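Local coordinates for adapter protein MecA 1 (PDB 3JTP) that recognises unfolded and aggregated proteins and delivers them, along with the competence factor ComK, to the ClpC protease, the domain present here being the ClpC-interacting C-terminal one, at residues S23-F37 and Y79-K93. The protein carries 3 engineered substitutions. Sequence-based numbering, arbitrary orientation.
Sequences SKLNVNGSKTTLYSF and YGKLIISEHALETIK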
ATOM      1  N   SER A  23      -1.046  -1.529  -8.160  1.00 43.66           N
ATOM      2  CA  SER A  23      -2.498  -1.466  -8.233  1.00 46.31           C
ATOM      3  C   SER A  23      -3.058  -2.215  -9.446  1.00 49.04           C
ATOM      4  O   SER A  23      -4.151  -2.767  -9.386  1.00 47.44           O
ATOM      5  CB  SER A  23      -2.992  -0.021  -8.251  1.00 42.38           C
ATOM      6  OG  SER A  23      -2.916   0.506  -9.559  1.00 41.39           O
ATOM      7  N   LYS A  24      -2.321  -2.226 -10.548  1.00 49.95           N
ATOM      8  CA  LYS A  24      -2.829  -2.853 -11.758  1.00 50.68           C
ATOM      9  C   LYS A  24      -2.964  -4.360 -11.542  1.00 58.35           C
ATOM     10  O   LYS A  24      -3.757  -5.028 -12.219  1.00 57.83           O
ATOM     11  CB  LYS A  24      -1.918  -2.566 -12.942  1.00 49.16           C
ATOM     12  CG  LYS A  24      -2.611  -2.747 -14.271  1.00 56.02           C
ATOM     13  CD  LYS A  24      -1.630  -2.901 -15.431  1.00 57.94           C
ATOM     14  CE  LYS A  24      -1.101  -1.558 -15.943  1.00 56.12           C
ATOM     15  NZ  LYS A  24      -0.896  -1.642 -17.442  1.00 57.40           N
ATOM     16  N   LEU A  25      -2.205  -4.885 -10.581  1.00 54.61           N
ATOM     17  CA  LEU A  25      -2.133  -6.329 -10.359  1.00 57.07           C
ATOM     18  C   LEU A  25      -3.373  -6.945  -9.699  1.00 62.09           C
ATOM     19  O   LEU A  25      -3.458  -8.165  -9.521  1.00 63.84           O
ATOM     20  CB  LEU A  25      -0.869  -6.677  -9.580  1.00 55.35           C
ATOM     21  CG  LEU A  25       0.274  -7.194 -10.459  1.00 56.99           C
ATOM     22  CD1 LEU A  25      -0.035  -6.996 -11.937  1.00 58.04           C
ATOM     23  CD2 LEU A  25       1.605  -6.572 -10.101  1.00 51.57           C
ATOM     24  N   ASN A  26      -4.342  -6.108  -9.351  1.00 60.61           N
ATOM     25  CA  ASN A  26      -5.534  -6.587  -8.663  1.00 60.98           C
ATOM     26  C   ASN A  26      -5.231  -7.406  -7.421  1.00 63.12           C
ATOM     27  O   ASN A  26      -5.886  -8.413  -7.159  1.00 64.11           O
ATOM     28  CB  ASN A  26      -6.399  -7.405  -9.610  1.00 62.58           C
ATOM     29  CG  ASN A  26      -7.427  -6.565 -10.309  1.00 60.19           C
ATOM     30  OD1 ASN A  26      -7.906  -5.564  -9.764  1.00 57.12           O
ATOM     31  ND2 ASN A  26      -7.776  -6.960 -11.526  1.00 61.76           N
ATOM     32  N   VAL A  27      -4.230  -6.966  -6.665  1.00 63.80           N
ATOM     33  CA  VAL A  27      -3.853  -7.601  -5.414  1.00 63.72           C
ATOM     34  C   VAL A  27      -4.231  -6.667  -4.274  1.00 67.23           C
ATOM     35  O   VAL A  27      -3.784  -6.832  -3.136  1.00 66.29           O
ATOM     36  CB  VAL A  27      -2.344  -7.815  -5.347  1.00 62.88           C
ATOM     37  CG1 VAL A  27      -1.663  -6.509  -5.021  1.00 60.07           C
ATOM     38  CG2 VAL A  27      -2.006  -8.840  -4.298  1.00 63.19           C
ATOM     39  N   ASN A  28      -5.033  -5.659  -4.597  1.00 65.78           N
ATOM     40  CA  ASN A  28      -5.541  -4.750  -3.585  1.00 64.53           C
ATOM     41  C   ASN A  28      -6.089  -5.547  -2.412  1.00 67.15           C
ATOM     42  O   ASN A  28      -7.267  -5.935  -2.391  1.00 70.27           O
ATOM     43  CB  ASN A  28      -6.585  -3.811  -4.189  1.00 61.19           C
ATOM     44  CG  ASN A  28      -6.955  -4.195  -5.604  1.00 63.57           C
ATOM     45  OD1 ASN A  28      -7.760  -5.114  -5.818  1.00 69.62           O
ATOM     46  ND2 ASN A  28      -6.375  -3.490  -6.587  1.00 58.26           N
ATOM     47  N   GLY A  29      -5.201  -5.785  -1.447  1.00 67.40           N
ATOM     48  CA  GLY A  29      -5.396  -6.757  -0.391  1.00 65.88           C
ATOM     49  C   GLY A  29      -6.292  -6.251   0.698  1.00 66.25           C
ATOM     50  O   GLY A  29      -5.815  -5.738   1.706  1.00 69.93           O
ATOM     51  N   SER A  30      -7.593  -6.441   0.506  1.00 67.08           N
ATOM     52  CA  SER A  30      -8.583  -5.763   1.316  1.00 67.46           C
ATOM     53  C   SER A  30      -8.098  -4.337   1.571  1.00 65.34           C
ATOM     54  O   SER A  30      -7.571  -3.711   0.648  1.00 66.97           O
ATOM     55  CB  SER A  30      -8.901  -6.546   2.588  1.00 71.65           C
ATOM     56  OG  SER A  30      -9.633  -7.719   2.254  1.00 73.60           O
ATOM     57  N   LYS A  31      -8.235  -3.828   2.796  1.00 64.06           N
ATOM     58  CA  LYS A  31      -8.057  -2.391   3.035  1.00 58.21           C
ATOM     59  C   LYS A  31      -6.621  -1.877   2.840  1.00 51.96           C
ATOM     60  O   LYS A  31      -5.661  -2.425   3.380  1.00 49.59           O
ATOM     61  CB  LYS A  31      -8.600  -1.993   4.408  1.00 56.50           C
ATOM     62  CG  LYS A  31     -10.016  -2.487   4.661  1.00 67.26           C
ATOM     63  CD  LYS A  31     -10.413  -2.300   6.123  1.00 77.67           C
ATOM     64  CE  LYS A  31     -11.510  -3.278   6.555  1.00 84.20           C
ATOM     65  NZ  LYS A  31     -11.698  -3.267   8.045  1.00 83.71           N
ATOM     66  N   THR A  32      -6.499  -0.819   2.050  1.00 47.10           N
ATOM     67  CA  THR A  32      -5.228  -0.150   1.862  1.00 42.95           C
ATOM     68  C   THR A  32      -5.448   1.348   2.019  1.00 44.16           C
ATOM     69  O   THR A  32      -6.438   1.882   1.527  1.00 44.22           O
ATOM     70  CB  THR A  32      -4.611  -0.473   0.489  1.00 43.90           C
ATOM     71  OG1 THR A  32      -5.583  -0.260  -0.547  1.00 43.72           O
ATOM     72  CG2 THR A  32      -4.151  -1.914   0.447  1.00 41.93           C
ATOM     73  N   THR A  33      -4.551   2.008   2.753  1.00 43.07           N
ATOM     74  CA  THR A  33      -4.542   3.467   2.831  1.00 42.25           C
ATOM     75  C   THR A  33      -3.182   3.976   2.359  1.00 39.32           C
ATOM     76  O   THR A  33      -2.138   3.416   2.702  1.00 38.21           O
ATOM     77  CB  THR A  33      -4.881   3.972   4.265  1.00 45.64           C
ATOM     78  OG1 THR A  33      -6.192   3.518   4.617  1.00 48.49           O
ATOM     79  CG2 THR A  33      -4.841   5.518   4.357  1.00 41.30           C
ATOM     80  N   LEU A  34      -3.200   5.023   1.544  1.00 39.18           N
ATOM     81  CA  LEU A  34      -1.974   5.532   0.948  1.00 42.06           C
ATOM     82  C   LEU A  34      -1.606   6.910   1.494  1.00 39.86           C
ATOM     83  O   LEU A  34      -2.457   7.796   1.561  1.00 40.69           O
ATOM     84  CB  LEU A  34      -2.114   5.570  -0.583  1.00 40.12           C
ATOM     85  CG  LEU A  34      -0.899   6.064  -1.374  1.00 40.13           C
ATOM     86  CD1 LEU A  34       0.202   4.995  -1.472  1.00 35.17           C
ATOM     87  CD2 LEU A  34      -1.338   6.517  -2.769  1.00 40.18           C
ATOM     88  N   TYR A  35      -0.339   7.074   1.884  1.00 39.62           N
ATOM     89  CA  TYR A  35       0.194   8.349   2.353  1.00 39.24           C
ATOM     90  C   TYR A  35       1.443   8.715   1.540  1.00 42.03           C
ATOM     91  O   TYR A  35       2.068   7.833   0.944  1.00 42.46           O
ATOM     92  CB  TYR A  35       0.624   8.264   3.831  1.00 40.65           C
ATOM     93  CG  TYR A  35      -0.463   7.978   4.837  1.00 43.72           C
ATOM     94  CD1 TYR A  35      -0.995   8.985   5.645  1.00 45.22           C
ATOM     95  CD2 TYR A  35      -0.940   6.691   5.006  1.00 47.10           C
ATOM     96  CE1 TYR A  35      -1.990   8.703   6.577  1.00 45.79           C
ATOM     97  CE2 TYR A  35      -1.925   6.403   5.922  1.00 45.21           C
ATOM     98  CZ  TYR A  35      -2.447   7.400   6.698  1.00 47.95           C
ATOM     99  OH  TYR A  35      -3.432   7.056   7.586  1.00 55.90           O
ATOM    100  N   SER A  36       1.825   9.994   1.534  1.00 40.62           N
ATOM    101  CA  SER A  36       3.203  10.360   1.171  1.00 41.88           C
ATOM    102  C   SER A  36       3.925  10.879   2.392  1.00 45.31           C
ATOM    103  O   SER A  36       3.293  11.355   3.335  1.00 46.23           O
ATOM    104  CB  SER A  36       3.285  11.418   0.055  1.00 39.08           C
ATOM    105  OG  SER A  36       2.446  12.534   0.303  1.00 42.16           O
ATOM    106  N   PHE A  37       5.251  10.804   2.357  1.00 45.75           N
ATOM    107  CA  PHE A  37       6.063  11.273   3.456  1.00 47.82           C
ATOM    108  C   PHE A  37       7.524  11.339   3.010  1.00 50.28           C
ATOM    109  O   PHE A  37       8.107  10.341   2.582  1.00 46.69           O
ATOM    110  CB  PHE A  37       5.869  10.355   4.672  1.00 49.22           C
ATOM    111  CG  PHE A  37       6.670  10.757   5.880  1.00 54.72           C
ATOM    112  CD1 PHE A  37       6.368  11.920   6.577  1.00 54.94           C
ATOM    113  CD2 PHE A  37       7.709   9.954   6.337  1.00 54.24           C
ATOM    114  CE1 PHE A  37       7.114  12.294   7.708  1.00 62.60           C
ATOM    115  CE2 PHE A  37       8.456  10.319   7.468  1.00 57.88           C
ATOM    116  CZ  PHE A  37       8.161  11.489   8.149  1.00 59.77           C
ATOM    117  N   TYR A  79       2.384  13.646  10.360  1.00 61.68           N
ATOM    118  CA  TYR A  79       3.401  14.312   9.555  1.00 61.11           C
ATOM    119  C   TYR A  79       3.406  13.881   8.072  1.00 61.44           C
ATOM    120  O   TYR A  79       4.315  14.231   7.307  1.00 54.94           O
ATOM    121  CB  TYR A  79       4.762  14.072  10.185  1.00 63.70           C
ATOM    122  CG  TYR A  79       4.860  14.567  11.615  1.00 66.87           C
ATOM    123  CD1 TYR A  79       4.958  15.926  11.894  1.00 70.26           C
ATOM    124  CD2 TYR A  79       4.874  13.675  12.685  1.00 66.49           C
ATOM    125  CE1 TYR A  79       5.063  16.390  13.207  1.00 76.51           C
ATOM    126  CE2 TYR A  79       4.973  14.128  14.005  1.00 70.73           C
ATOM    127  CZ  TYR A  79       5.070  15.486  14.257  1.00 75.62           C
ATOM    128  OH  TYR A  79       5.176  15.949  15.554  1.00 80.22           O
ATOM    129  N   GLY A  80       2.387  13.125   7.670  1.00 58.05           N
ATOM    130  CA  GLY A  80       2.265  12.706   6.288  1.00 52.55           C
ATOM    131  C   GLY A  80       1.027  13.275   5.616  1.00 52.74           C
ATOM    132  O   GLY A  80       0.095  13.736   6.276  1.00 50.91           O
ATOM    133  N   LYS A  81       1.012  13.244   4.289  1.00 50.55           N
ATOM    134  CA  LYS A  81      -0.178  13.648   3.558  1.00 48.17           C
ATOM    135  C   LYS A  81      -1.018  12.414   3.300  1.00 46.06           C
ATOM    136  O   LYS A  81      -0.566  11.453   2.670  1.00 48.20           O
ATOM    137  CB  LYS A  81       0.197  14.327   2.231  1.00 48.99           C
ATOM    138  CG  LYS A  81      -0.984  14.606   1.321  1.00 45.17           C
ATOM    139  CD  LYS A  81      -1.878  15.695   1.885  1.00 44.94           C
ATOM    140  CE  LYS A  81      -3.188  15.763   1.093  1.00 51.28           C
ATOM    141  NZ  LYS A  81      -3.997  16.970   1.443  1.00 54.42           N
ATOM    142  N   LEU A  82      -2.250  12.421   3.773  1.00 44.14           N
ATOM    143  CA  LEU A  82      -3.144  11.322   3.489  1.00 39.74           C
ATOM    144  C   LEU A  82      -3.664  11.502   2.071  1.00 43.14           C
ATOM    145  O   LEU A  82      -4.174  12.560   1.720  1.00 43.05           O
ATOM    146  CB  LEU A  82      -4.283  11.293   4.501  1.00 44.00           C
ATOM    147  CG  LEU A  82      -5.454  10.363   4.225  1.00 45.44           C
ATOM    148  CD1 LEU A  82      -4.990   8.939   4.048  1.00 42.53           C
ATOM    149  CD2 LEU A  82      -6.466  10.466   5.380  1.00 51.03           C
ATOM    150  N   ILE A  83      -3.523  10.471   1.244  1.00 42.04           N
ATOM    151  CA  ILE A  83      -3.843  10.618  -0.180  1.00 41.22           C
ATOM    152  C   ILE A  83      -5.172   9.946  -0.495  1.00 42.59           C
ATOM    153  O   ILE A  83      -6.083  10.591  -1.019  1.00 41.45           O
ATOM    154  CB  ILE A  83      -2.669  10.108  -1.092  1.00 43.19           C
ATOM    155  CG1 ILE A  83      -1.399  10.902  -0.784  1.00 41.05           C
ATOM    156  CG2 ILE A  83      -3.024  10.209  -2.587  1.00 39.83           C
ATOM    157  CD1 ILE A  83      -0.108  10.213  -1.211  1.00 40.88           C
ATOM    158  N   ILE A  84      -5.281   8.659  -0.161  1.00 41.99           N
ATOM    159  CA  ILE A  84      -6.547   7.925  -0.237  1.00 45.42           C
ATOM    160  C   ILE A  84      -6.672   7.060   1.018  1.00 46.71           C
ATOM    161  O   ILE A  84      -5.681   6.452   1.459  1.00 39.62           O
ATOM    162  CB  ILE A  84      -6.598   6.968  -1.461  1.00 45.41           C
ATOM    163  CG1 ILE A  84      -6.133   7.673  -2.732  1.00 44.53           C
ATOM    164  CG2 ILE A  84      -8.015   6.379  -1.641  1.00 42.68           C
ATOM    165  CD1 ILE A  84      -7.173   8.600  -3.320  1.00 54.27           C
ATOM    166  N   SER A  85      -7.871   6.987   1.598  1.00 43.72           N
ATOM    167  CA  SER A  85      -8.062   6.048   2.703  1.00 46.49           C
ATOM    168  C   SER A  85      -8.896   4.830   2.322  1.00 45.54           C
ATOM    169  O   SER A  85      -9.821   4.919   1.520  1.00 49.64           O
ATOM    170  CB  SER A  85      -8.629   6.719   3.961  1.00 51.94           C
ATOM    171  OG  SER A  85      -9.771   7.504   3.681  1.00 48.55           O
ATOM    172  N   GLU A  86      -8.508   3.686   2.876  1.00 48.10           N
ATOM    173  CA  GLU A  86      -9.325   2.475   2.865  1.00 52.52           C
ATOM    174  C   GLU A  86      -9.396   1.686   1.543  1.00 51.13           C
ATOM    175  O   GLU A  86      -9.316   0.458   1.563  1.00 51.30           O
ATOM    176  CB  GLU A  86     -10.730   2.758   3.435  1.00 52.87           C
ATOM    177  CG  GLU A  86     -10.709   3.210   4.904  1.00 56.30           C
ATOM    178  CD  GLU A  86     -11.926   2.746   5.675  1.00 64.87           C
ATOM    179  OE1 GLU A  86     -12.887   2.261   5.030  1.00 65.64           O
ATOM    180  OE2 GLU A  86     -11.922   2.860   6.923  1.00 65.50           O
ATOM    181  N   HIS A  87      -9.545   2.370   0.414  1.00 46.16           N
ATOM    182  CA  HIS A  87      -9.580   1.664  -0.854  1.00 47.15           C
ATOM    183  C   HIS A  87      -8.550   2.232  -1.841  1.00 44.64           C
ATOM    184  O   HIS A  87      -8.818   2.401  -3.032  1.00 40.12           O
ATOM    185  CB  HIS A  87     -11.020   1.662  -1.383  1.00 52.08           C
ATOM    186  CG  HIS A  87     -12.011   1.228  -0.343  1.00 57.48           C
ATOM    187  ND1 HIS A  87     -12.778   2.118   0.377  1.00 58.74           N
ATOM    188  CD2 HIS A  87     -12.295  -0.003   0.157  1.00 57.55           C
ATOM    189  CE1 HIS A  87     -13.523   1.455   1.248  1.00 59.15           C
ATOM    190  NE2 HIS A  87     -13.247   0.169   1.136  1.00 59.20           N
ATOM    191  N   ALA A  88      -7.354   2.492  -1.320  1.00 43.28           N
ATOM    192  CA  ALA A  88      -6.315   3.186  -2.073  1.00 43.87           C
ATOM    193  C   ALA A  88      -5.916   2.500  -3.378  1.00 38.19           C
ATOM    194  O   ALA A  88      -5.935   3.122  -4.425  1.00 39.29           O
ATOM    195  CB  ALA A  88      -5.092   3.435  -1.191  1.00 40.76           C
ATOM    196  N   LEU A  89      -5.577   1.219  -3.335  1.00 41.85           N
ATOM    197  CA  LEU A  89      -5.068   0.558  -4.540  1.00 42.94           C
ATOM    198  C   LEU A  89      -6.124   0.490  -5.643  1.00 43.16           C
ATOM    199  O   LEU A  89      -5.817   0.757  -6.809  1.00 39.18           O
ATOM    200  CB  LEU A  89      -4.487  -0.827  -4.238  1.00 43.78           C
ATOM    201  CG  LEU A  89      -3.116  -0.877  -3.556  1.00 46.11           C
ATOM    202  CD1 LEU A  89      -2.633  -2.311  -3.509  1.00 51.51           C
ATOM    203  CD2 LEU A  89      -2.070   0.015  -4.234  1.00 38.33           C
ATOM    204  N   GLU A  90      -7.358   0.153  -5.267  1.00 43.91           N
ATOM    205  CA  GLU A  90      -8.493   0.181  -6.199  1.00 43.73           C
ATOM    206  C   GLU A  90      -8.675   1.578  -6.804  1.00 40.44           C
ATOM    207  O   GLU A  90      -8.948   1.725  -7.986  1.00 39.14           O
ATOM    208  CB  GLU A  90      -9.806  -0.219  -5.491  1.00 52.35           C
ATOM    209  CG  GLU A  90      -9.884  -1.653  -4.948  1.00 53.13           C
ATOM    210  CD  GLU A  90      -9.349  -1.784  -3.531  1.00 55.20           C
ATOM    211  OE1 GLU A  90      -8.814  -0.783  -3.007  1.00 51.36           O
ATOM    212  OE2 GLU A  90      -9.458  -2.887  -2.941  1.00 60.07           O
ATOM    213  N   THR A  91      -8.543   2.617  -5.986  1.00 39.76           N
ATOM    214  CA  THR A  91      -8.739   3.960  -6.510  1.00 41.39           C
ATOM    215  C   THR A  91      -7.606   4.333  -7.458  1.00 39.84           C
ATOM    216  O   THR A  91      -7.842   4.899  -8.521  1.00 41.36           O
ATOM    217  CB  THR A  91      -8.886   5.004  -5.380  1.00 46.70           C
ATOM    218  OG1 THR A  91     -10.039   4.677  -4.593  1.00 46.35           O
ATOM    219  CG2 THR A  91      -9.057   6.409  -5.956  1.00 45.17           C
ATOM    220  N   ILE A  92      -6.373   4.006  -7.075  1.00 38.98           N
ATOM    221  CA  ILE A  92      -5.234   4.253  -7.950  1.00 40.56           C
ATOM    222  C   ILE A  92      -5.375   3.468  -9.289  1.00 38.15           C
ATOM    223  O   ILE A  92      -5.172   4.015 -10.375  1.00 36.10           O
ATOM    224  CB  ILE A  92      -3.898   3.890  -7.259  1.00 36.29           C
ATOM    225  CG1 ILE A  92      -3.645   4.797  -6.036  1.00 38.27           C
ATOM    226  CG2 ILE A  92      -2.765   4.004  -8.244  1.00 39.94           C
ATOM    227  CD1 ILE A  92      -3.504   6.247  -6.378  1.00 33.99           C
ATOM    228  N   LYS A  93      -5.724   2.190  -9.211  1.00 38.55           N
ATOM    229  CA  LYS A  93      -5.880   1.411 -10.436  1.00 40.31           C
ATOM    230  C   LYS A  93      -6.866   2.106 -11.380  1.00 39.49           C
ATOM    231  O   LYS A  93      -6.573   2.306 -12.554  1.00 39.74           O
ATOM    232  CB  LYS A  93      -6.336  -0.011 -10.124  1.00 44.40           C
ATOM    233  CG  LYS A  93      -6.623  -0.868 -11.362  1.00 40.57           C
ATOM    234  CD  LYS A  93      -7.258  -2.185 -10.934  1.00 47.78           C
ATOM    235  CE  LYS A  93      -7.968  -2.874 -12.081  1.00 52.36           C
ATOM    236  NZ  LYS A  93      -8.717  -4.041 -11.563  1.00 51.34           N
TER
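With chi1 at 50°, the hydroxyl of T32 lies between its own backbone N and carbonyl carbon and faces the start of helix 88-96, where OG1 accepts an almost straight bond from L89 N (3.2 Å). T33 is turned differently: OG1 stands anti to the carbonyl carbon (chi1 -61°) and takes the N-H of E86 at 2.9 Å, while CG2 presses on L82 CD1. The backbone of T32 joins in, its N donating to E86 O and its O receiving A88 N from above the carbonyl plane. Two neighbouring threonines of strand 31-37 thus hold the turn at 85-87 and the first N-H groups of the helix, with H87 at the N-cap.

Farther along, the strand pairs antiparallel with 81-84. L34 O accepts I83 N at 2.9 Å and, weakly, I84 N, while L34 N donates to I84 O; S36 and K81 exchange bonds in both directions. Over one face of the Y35 ring sits L82 CD1, a CH-pi contact 4.1 Å from the centroid; I73, L76 and E77 of helix 73-79 also touch this ring. L34 packs its CB against A88 CB at 3.7 Å, and its CD2 reaches I83 and I92.

At the far end of the contact, S23 CB meets L89 O and I92, its OG being bonded to I20 O. L89 CB abuts N28 CB at 3.6 Å, and the extended chain of K93 runs past S23 O to N26 OD1. The buried N28 ND2 has no polar partner in the model. I83 and I84 together opposite L34 form a classic beta bulge, in the antiparallel pairing of edge strand 81-84 with strand 31-37 that leads into the helix packed on the sheet of this alpha+beta domain.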